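PDB 3FD9: uncharacterized protein from Pseudomonas aeruginosa UCBPP-PA14, which is the transcriptional antiactivator ExsD, which probably silences type III secretion genes by disrupting self-association and DNA binding of the activator ExsA. Local coordinates for residues A[46-51]-A[81-86]; A[20-25]-A[53-58]; A[38-43]-A[71-76]. All coordinates share one frame; numbering follows the deposited sequence.

Interaction 1. Residues A[46-51]-A[81-86]; sequences EQLFRC and DGWCAE
Cys-51 and Cys-84 bring the two backbones closest, their CA atoms 6.1 Å apart, where the C-terminal end of helix 42-50 meets the short 3-10 turn 83-86 in the helical N-terminal part of ExsD. Trp-83 spans the gap. Its NE1 donates a nearly straight hydrogen bond to Gln-47 OE1 (2.9 Å, N-H...O 169°), and the acceptor lies in the plane of the indole. The amide is turned 50° against that ring, and the donor is tilted from the carbonyl plane. Extended beyond CG, the glutamine chain carries OE1 to the indole edge; the same oxygen also accepts from Arg-44 NH1, so two donors grip it. Further round the ring, CH2 meets Leu-48 CB at 3.8 Å. Leu-48 also touches Ile-72, and the indole itself packs on Cys-75 and Ala-76, so both residues border helix 66-76.

Cys-51 is the N-cap of helix 52-60. With chi1 at 82°, its SG turns to cap a backbone N of that helix, while its CB packs on Cys-84 SG at 3.4 Å. The sulfurs themselves, 4.0 Å apart, form no disulfide. Cys-84 SG also covers its own neighbour, lying 3.7 Å above the plane of the Trp-83 indole, over its centre.

Interaction 2. Residues A[20-25]-A[53-58]; sequences SLYRES and WLQQRL
Tyr-22 OH is hydrogen-bonded to Phe-49 O of helix 42-50, and from across the contact Gln-55 NE2 lies 3.2 Å from this phenol oxygen, at the ring edge near its plane but at too poor an angle for a bond. The ring and amide planes are 62° apart.

The axes of segments 20-24 and 53-58, from helices 19-24 and 52-60, approach to 11.3 Å, with their directions 35° apart. Across so wide a separation the Tyr-22 side chain does most of the bridging, and its ring packs against two leucines spaced one turn apart on the partner helix. Leu-54 CD2 lies over one face, a CH-pi contact 4.2 Å from the ring centroid and offset toward the rim. Leu-58 approaches obliquely, crossing the tyrosine at about a right angle, with CB 3.5 Å from Tyr-22 CE2 and CD2 almost as near.

At the end of helix 19-24, Leu-58 CD1 packs on Ser-25 CB at 3.5 Å and comes almost as near to OG. Through chi1 of -74°, OG stands beside its own backbone N and turns back to bond weakly to Leu-21 O, which also accepts from Ser-25 N. Leu-58 CD1 rests on that carbonyl oxygen too, at 4.1 Å.

Leu-54 also packs on Leu-48 and Phe-49, while Leu-58 touches Ile-27 in the loop leading to helix 30-39. The contact thus ties the first helix of the modelled chain to helix 52-60, beside helix 42-50.

Interaction 3. Residues A[38-43]-A[71-76]; sequences RMLPRL and QILLCA
Leu-40 and Leu-73 form the centre of an apolar contact of the bend between helices 30-39 and 42-50 with helix 66-76, in the helical N-terminal region. Their CA atoms are 7.3 Å apart, the nearest pair of the two backbones, and the contacts across it are all between carbon atoms of apolar side chains.

Leu-40 sits in the bend, as the first residue to leave helical geometry after helix 30-39, and Pro-41 follows directly as the N-cap of helix 42-50. Segment 71-76 is by contrast regularly helical, with Cys-75 N bonded to Gln-71 O and Ala-76 N to Ile-72 O. Ile-72, Leu-73 and, one turn on, Ala-76 form the surface that receives the bend.

Among the side chains, the two methyls of Leu-40 are divided between neighbours. CD1 meets Ile-72 CG2 at 4.0 Å, the two side chains crossing at about a right angle, and CD2 packs on Leu-73 CD2 at the same distance. Leu-73 CD2 is shared: it also abuts Met-39 CB at 3.7 Å. Met-39, present as selenomethionine, bends at chi2 (-54°), turning the selenium away from helix 66-76; CB and CG are what meet Leu-73.

Contacts with the second subunit border this apolar patch. There Met-39 packs on Trp-193 of the second subunit and Leu-73 on Leu-201 of that subunit, while Arg-38 forms a salt bridge with Glu-112 of the same subunit.

Within the chain, Leu-36 of helix 30-39 touches both Ile-72 and Leu-73, and Leu-45 touches Leu-40. The closest approach across the two segments is made by Leu-40 CD2, which rests 3.6 Å from the small CB of Ala-76.

All three contacts join helices and turns of the same N-terminal region, and their segments alternate along the chain. Interactions 1 and 3 share helix 42-50 at its two ends and meet where Trp-83 lies on Cys-75 and Ala-76. Interaction 2 touches interaction 3 where Trp-53 meets Ile-72. Interaction 3, although farthest from the centre of the chain, is the most buried and wholly apolar. Interactions 1 and 2 are partly buried: interaction 1 carries an indole-amide hydrogen bond between its segments, while the tyrosine of interaction 2 bonds instead to the Phe-49 carbonyl of interaction 1. The second subunit reaches interactions 2 and 3, whereas interaction 1 touches no other chain of the assembly.

Interaction 1. Residues A[46-51]-A[81-86]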
# COMPACT_ATOMS: atom_id res chain seq x y z
N GLU A 46 3.41 15.67 -14.86
CA GLU A 46 4.49 14.85 -15.38
C GLU A 46 5.83 15.46 -15.00
O GLU A 46 6.79 14.74 -14.75
CB GLU A 46 4.38 14.68 -16.90
CG GLU A 46 4.96 15.83 -17.71
CD GLU A 46 4.85 15.63 -19.22
OE1 GLU A 46 3.97 14.86 -19.67
OE2 GLU A 46 5.65 16.25 -19.96
N GLN A 47 5.89 16.78 -14.93
CA GLN A 47 7.13 17.43 -14.50
C GLN A 47 7.42 17.08 -13.06
O GLN A 47 8.57 16.82 -12.69
CB GLN A 47 7.08 18.94 -14.68
CG GLN A 47 7.38 19.38 -16.10
CD GLN A 47 6.95 20.80 -16.36
OE1 GLN A 47 6.43 21.47 -15.47
NE2 GLN A 47 7.16 21.28 -17.58
N LEU A 48 6.38 17.08 -12.24
CA LEU A 48 6.51 16.69 -10.84
C LEU A 48 7.01 15.26 -10.73
O LEU A 48 7.87 14.96 -9.91
CB LEU A 48 5.18 16.82 -10.12
CG LEU A 48 5.15 16.14 -8.75
CD1 LEU A 48 6.06 16.90 -7.78
CD2 LEU A 48 3.74 16.03 -8.22
N PHE A 49 6.47 14.38 -11.56
CA PHE A 49 6.78 12.96 -11.42
C PHE A 49 8.22 12.67 -11.77
O PHE A 49 8.79 11.69 -11.28
CB PHE A 49 5.83 12.10 -12.26
CG PHE A 49 4.44 12.01 -11.70
CD1 PHE A 49 3.34 12.00 -12.54
CD2 PHE A 49 4.22 11.94 -10.34
CE1 PHE A 49 2.05 11.92 -12.03
CE2 PHE A 49 2.94 11.86 -9.82
CZ PHE A 49 1.85 11.86 -10.66
N ARG A 50 8.82 13.51 -12.60
CA ARG A 50 10.18 13.28 -13.06
C ARG A 50 11.23 14.09 -12.30
O ARG A 50 12.44 13.92 -12.52
CB ARG A 50 10.29 13.54 -14.56
CG ARG A 50 10.21 12.28 -15.41
CD ARG A 50 9.87 12.60 -16.86
NE ARG A 50 10.36 13.91 -17.26
CZ ARG A 50 9.58 14.94 -17.57
NH1 ARG A 50 8.26 14.80 -17.54
NH2 ARG A 50 10.12 16.11 -17.92
N CYS A 51 10.79 14.96 -11.41
CA CYS A 51 11.72 15.89 -10.76
C CYS A 51 12.60 15.20 -9.72
O CYS A 51 12.24 14.18 -9.16
CB CYS A 51 10.96 17.08 -10.17
SG CYS A 51 10.22 16.82 -8.56
N ASP A 81 9.17 26.91 -15.59
CA ASP A 81 9.30 25.51 -15.99
C ASP A 81 10.31 24.74 -15.15
O ASP A 81 10.43 23.52 -15.27
CB ASP A 81 9.67 25.41 -17.47
CG ASP A 81 8.53 25.80 -18.38
OD1 ASP A 81 8.79 26.28 -19.50
OD2 ASP A 81 7.36 25.62 -17.96
N GLY A 82 11.04 25.45 -14.30
CA GLY A 82 11.97 24.83 -13.38
C GLY A 82 11.50 24.97 -11.95
O GLY A 82 12.31 25.08 -11.03
N TRP A 83 10.18 24.97 -11.77
CA TRP A 83 9.56 25.15 -10.45
C TRP A 83 9.93 24.03 -9.49
O TRP A 83 10.07 24.26 -8.29
CB TRP A 83 8.04 25.23 -10.59
CG TRP A 83 7.41 24.03 -11.24
CD1 TRP A 83 7.31 23.77 -12.58
CD2 TRP A 83 6.76 22.94 -10.57
NE1 TRP A 83 6.65 22.58 -12.78
CE2 TRP A 83 6.31 22.05 -11.57
CE3 TRP A 83 6.52 22.62 -9.23
CZ2 TRP A 83 5.64 20.87 -11.27
CZ3 TRP A 83 5.87 21.45 -8.93
CH2 TRP A 83 5.43 20.58 -9.94
N CYS A 84 10.11 22.83 -10.02
CA CYS A 84 10.53 21.69 -9.21
C CYS A 84 11.80 21.98 -8.42
O CYS A 84 12.04 21.38 -7.37
CB CYS A 84 10.77 20.48 -10.11
SG CYS A 84 9.31 19.91 -10.96
N ALA A 85 12.63 22.89 -8.92
CA ALA A 85 13.91 23.17 -8.31
C ALA A 85 13.75 23.87 -6.97
O ALA A 85 14.72 24.06 -6.24
CB ALA A 85 14.77 24.00 -9.25
N GLU A 86 12.52 24.27 -6.64
CA GLU A 86 12.24 24.98 -5.40
C GLU A 86 11.71 24.06 -4.31
O GLU A 86 11.50 24.49 -3.17
CB GLU A 86 11.25 26.12 -5.64
CG GLU A 86 11.89 27.37 -6.21
CD GLU A 86 12.98 27.91 -5.29
OE1 GLU A 86 12.71 28.05 -4.07
OE2 GLU A 86 14.09 28.21 -5.78

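Interaction 2. Residues A[20-25]-A[53-58]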
# COMPACT_ATOMS: atom_id res chain seq x y z
N SER A 20 1.92 5.56 -11.25
CA SER A 20 1.77 4.19 -10.78
C SER A 20 2.96 3.77 -9.92
O SER A 20 2.78 3.09 -8.91
CB SER A 20 1.62 3.25 -11.97
OG SER A 20 1.20 1.97 -11.53
N LEU A 21 4.16 4.16 -10.30
CA LEU A 21 5.35 3.88 -9.50
C LEU A 21 5.22 4.42 -8.09
O LEU A 21 5.66 3.80 -7.12
CB LEU A 21 6.60 4.49 -10.14
CG LEU A 21 7.38 3.64 -11.15
CD1 LEU A 21 8.43 4.49 -11.86
CD2 LEU A 21 8.01 2.43 -10.47
N TYR A 22 4.61 5.60 -7.97
CA TYR A 22 4.51 6.29 -6.70
C TYR A 22 3.38 5.74 -5.84
O TYR A 22 3.46 5.73 -4.62
CB TYR A 22 4.32 7.78 -6.92
CG TYR A 22 5.55 8.45 -7.48
CD1 TYR A 22 5.62 8.83 -8.82
CD2 TYR A 22 6.66 8.68 -6.68
CE1 TYR A 22 6.75 9.43 -9.33
CE2 TYR A 22 7.79 9.28 -7.18
CZ TYR A 22 7.83 9.66 -8.50
OH TYR A 22 8.97 10.26 -9.00
N ARG A 23 2.32 5.29 -6.50
CA ARG A 23 1.24 4.66 -5.79
C ARG A 23 1.70 3.30 -5.26
O ARG A 23 1.56 3.02 -4.06
CB ARG A 23 0.02 4.53 -6.71
CG ARG A 23 -0.68 5.85 -7.00
CD ARG A 23 -1.82 6.14 -6.04
NE ARG A 23 -1.61 5.55 -4.71
CZ ARG A 23 -2.29 4.51 -4.23
NH1 ARG A 23 -3.25 3.93 -4.96
NH2 ARG A 23 -2.02 4.05 -3.02
N GLU A 24 2.26 2.47 -6.13
CA GLU A 24 2.74 1.15 -5.71
C GLU A 24 3.75 1.20 -4.57
O GLU A 24 3.79 0.32 -3.72
CB GLU A 24 3.36 0.41 -6.89
CG GLU A 24 2.37 -0.09 -7.92
CD GLU A 24 3.08 -0.59 -9.18
OE1 GLU A 24 4.32 -0.72 -9.14
OE2 GLU A 24 2.39 -0.84 -10.20
N SER A 25 4.58 2.24 -4.57
CA SER A 25 5.62 2.39 -3.57
C SER A 25 5.13 3.10 -2.32
O SER A 25 5.93 3.40 -1.43
CB SER A 25 6.82 3.16 -4.14
OG SER A 25 7.56 2.34 -5.03
N TRP A 53 13.63 15.98 -6.64
CA TRP A 53 13.11 15.95 -5.26
C TRP A 53 12.20 14.76 -5.06
O TRP A 53 12.43 13.95 -4.18
CB TRP A 53 12.35 17.24 -4.95
CG TRP A 53 11.70 17.26 -3.60
CD1 TRP A 53 12.31 17.42 -2.40
CD2 TRP A 53 10.29 17.14 -3.33
NE1 TRP A 53 11.38 17.39 -1.38
CE2 TRP A 53 10.13 17.22 -1.93
CE3 TRP A 53 9.16 16.95 -4.12
CZ2 TRP A 53 8.89 17.13 -1.31
CZ3 TRP A 53 7.92 16.86 -3.51
CH2 TRP A 53 7.80 16.95 -2.11
N LEU A 54 11.18 14.65 -5.89
CA LEU A 54 10.22 13.57 -5.73
C LEU A 54 10.88 12.22 -6.01
O LEU A 54 10.51 11.21 -5.43
CB LEU A 54 9.00 13.79 -6.63
CG LEU A 54 7.82 12.85 -6.37
CD1 LEU A 54 7.45 12.82 -4.89
CD2 LEU A 54 6.61 13.24 -7.22
N GLN A 55 11.88 12.22 -6.89
CA GLN A 55 12.61 10.99 -7.20
C GLN A 55 13.43 10.52 -6.00
O GLN A 55 13.59 9.32 -5.77
CB GLN A 55 13.54 11.22 -8.40
CG GLN A 55 12.82 11.43 -9.71
CD GLN A 55 12.23 10.16 -10.26
OE1 GLN A 55 12.58 9.06 -9.82
NE2 GLN A 55 11.33 10.30 -11.23
N GLN A 56 13.96 11.48 -5.25
CA GLN A 56 14.74 11.22 -4.05
C GLN A 56 13.84 10.61 -2.99
O GLN A 56 14.19 9.61 -2.36
CB GLN A 56 15.35 12.53 -3.56
CG GLN A 56 16.10 12.47 -2.23
CD GLN A 56 16.91 13.75 -1.96
OE1 GLN A 56 17.91 14.03 -2.63
NE2 GLN A 56 16.47 14.53 -0.97
N ARG A 57 12.66 11.20 -2.80
CA ARG A 57 11.71 10.67 -1.84
C ARG A 57 11.27 9.26 -2.23
O ARG A 57 11.15 8.39 -1.37
CB ARG A 57 10.52 11.60 -1.66
CG ARG A 57 10.91 12.90 -1.00
CD ARG A 57 9.72 13.68 -0.51
NE ARG A 57 9.09 13.02 0.64
CZ ARG A 57 9.05 13.52 1.87
NH1 ARG A 57 9.60 14.70 2.14
NH2 ARG A 57 8.45 12.83 2.83
N LEU A 58 11.04 9.03 -3.52
CA LEU A 58 10.67 7.69 -3.98
C LEU A 58 11.74 6.66 -3.59
O LEU A 58 11.44 5.66 -2.92
CB LEU A 58 10.44 7.67 -5.49
CG LEU A 58 10.17 6.31 -6.13
CD1 LEU A 58 9.01 5.60 -5.49
CD2 LEU A 58 9.93 6.45 -7.64

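Interaction 3. Residues A[38-43]-A[71-76]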
# COMPACT_ATOMS: atom_id res chain seq x y z
N ARG A 38 -6.30 17.02 -9.76
CA ARG A 38 -7.30 18.06 -9.99
C ARG A 38 -6.64 19.43 -10.08
O ARG A 38 -7.07 20.29 -10.86
CB ARG A 38 -8.35 18.03 -8.88
CG ARG A 38 -9.31 19.17 -8.91
CD ARG A 38 -10.14 19.15 -10.18
NE ARG A 38 -11.00 17.98 -10.28
CZ ARG A 38 -11.81 17.73 -11.31
NH1 ARG A 38 -11.86 18.57 -12.33
NH2 ARG A 38 -12.56 16.64 -11.33
N MSE A 39 -5.59 19.63 -9.28
CA MSE A 39 -5.02 20.96 -9.12
C MSE A 39 -3.90 21.27 -10.11
O MSE A 39 -3.72 22.41 -10.53
CB MSE A 39 -4.52 21.15 -7.68
CG MSE A 39 -5.59 20.93 -6.65
SE MSE A 39 -7.18 22.03 -6.98
CE MSE A 39 -8.52 20.85 -6.22
N LEU A 40 -3.15 20.23 -10.47
CA LEU A 40 -2.04 20.36 -11.39
C LEU A 40 -2.45 19.97 -12.80
O LEU A 40 -3.03 18.91 -13.01
CB LEU A 40 -0.87 19.49 -10.94
CG LEU A 40 -0.14 19.92 -9.68
CD1 LEU A 40 1.19 19.18 -9.57
CD2 LEU A 40 0.10 21.41 -9.70
N PRO A 41 -2.14 20.85 -13.77
CA PRO A 41 -2.26 20.59 -15.21
C PRO A 41 -1.51 19.32 -15.57
O PRO A 41 -0.51 19.02 -14.93
CB PRO A 41 -1.53 21.79 -15.82
CG PRO A 41 -1.62 22.87 -14.80
CD PRO A 41 -1.60 22.19 -13.48
N ARG A 42 -1.98 18.60 -16.57
CA ARG A 42 -1.34 17.35 -16.99
C ARG A 42 0.17 17.50 -17.17
O ARG A 42 0.94 16.58 -16.88
CB ARG A 42 -1.97 16.85 -18.28
CG ARG A 42 -1.60 15.42 -18.68
CD ARG A 42 -1.48 15.31 -20.20
NE ARG A 42 -2.31 16.32 -20.88
CZ ARG A 42 -1.82 17.40 -21.48
NH1 ARG A 42 -0.51 17.63 -21.50
NH2 ARG A 42 -2.64 18.27 -22.06
N LEU A 43 0.59 18.66 -17.67
CA LEU A 43 1.99 18.91 -17.96
C LEU A 43 2.81 19.08 -16.69
O LEU A 43 3.95 18.64 -16.62
CB LEU A 43 2.13 20.15 -18.87
CG LEU A 43 3.51 20.62 -19.34
CD1 LEU A 43 4.22 21.43 -18.27
CD2 LEU A 43 4.39 19.46 -19.81
N GLN A 71 3.27 22.24 -0.53
CA GLN A 71 4.46 22.81 -1.17
C GLN A 71 4.48 22.53 -2.66
O GLN A 71 4.83 23.40 -3.46
CB GLN A 71 5.73 22.29 -0.52
CG GLN A 71 6.08 22.98 0.80
CD GLN A 71 6.37 24.47 0.63
OE1 GLN A 71 7.19 24.86 -0.21
NE2 GLN A 71 5.70 25.30 1.43
N ILE A 72 4.12 21.31 -3.04
CA ILE A 72 4.00 20.98 -4.45
C ILE A 72 3.06 21.96 -5.14
O ILE A 72 3.44 22.61 -6.11
CB ILE A 72 3.46 19.55 -4.64
CG1 ILE A 72 4.51 18.54 -4.20
CG2 ILE A 72 3.09 19.33 -6.10
CD1 ILE A 72 4.02 17.12 -4.18
N LEU A 73 1.84 22.09 -4.61
CA LEU A 73 0.85 23.00 -5.19
C LEU A 73 1.36 24.43 -5.20
O LEU A 73 1.07 25.21 -6.11
CB LEU A 73 -0.47 22.91 -4.43
CG LEU A 73 -1.20 21.57 -4.50
CD1 LEU A 73 -2.61 21.72 -3.98
CD2 LEU A 73 -1.22 21.00 -5.91
N LEU A 74 2.14 24.78 -4.18
CA LEU A 74 2.66 26.12 -4.04
C LEU A 74 3.66 26.40 -5.15
O LEU A 74 3.43 27.25 -6.02
CB LEU A 74 3.35 26.26 -2.68
CG LEU A 74 3.64 27.68 -2.19
CD1 LEU A 74 2.44 28.57 -2.43
CD2 LEU A 74 3.99 27.64 -0.71
N CYS A 75 4.76 25.66 -5.12
CA CYS A 75 5.83 25.81 -6.09
C CYS A 75 5.36 25.72 -7.53
O CYS A 75 5.94 26.33 -8.41
CB CYS A 75 6.92 24.78 -5.84
SG CYS A 75 7.74 25.02 -4.26
N ALA A 76 4.30 24.94 -7.78
CA ALA A 76 3.84 24.71 -9.13
C ALA A 76 3.06 25.90 -9.66
O ALA A 76 2.84 26.03 -10.87
CB ALA A 76 3.00 23.46 -9.20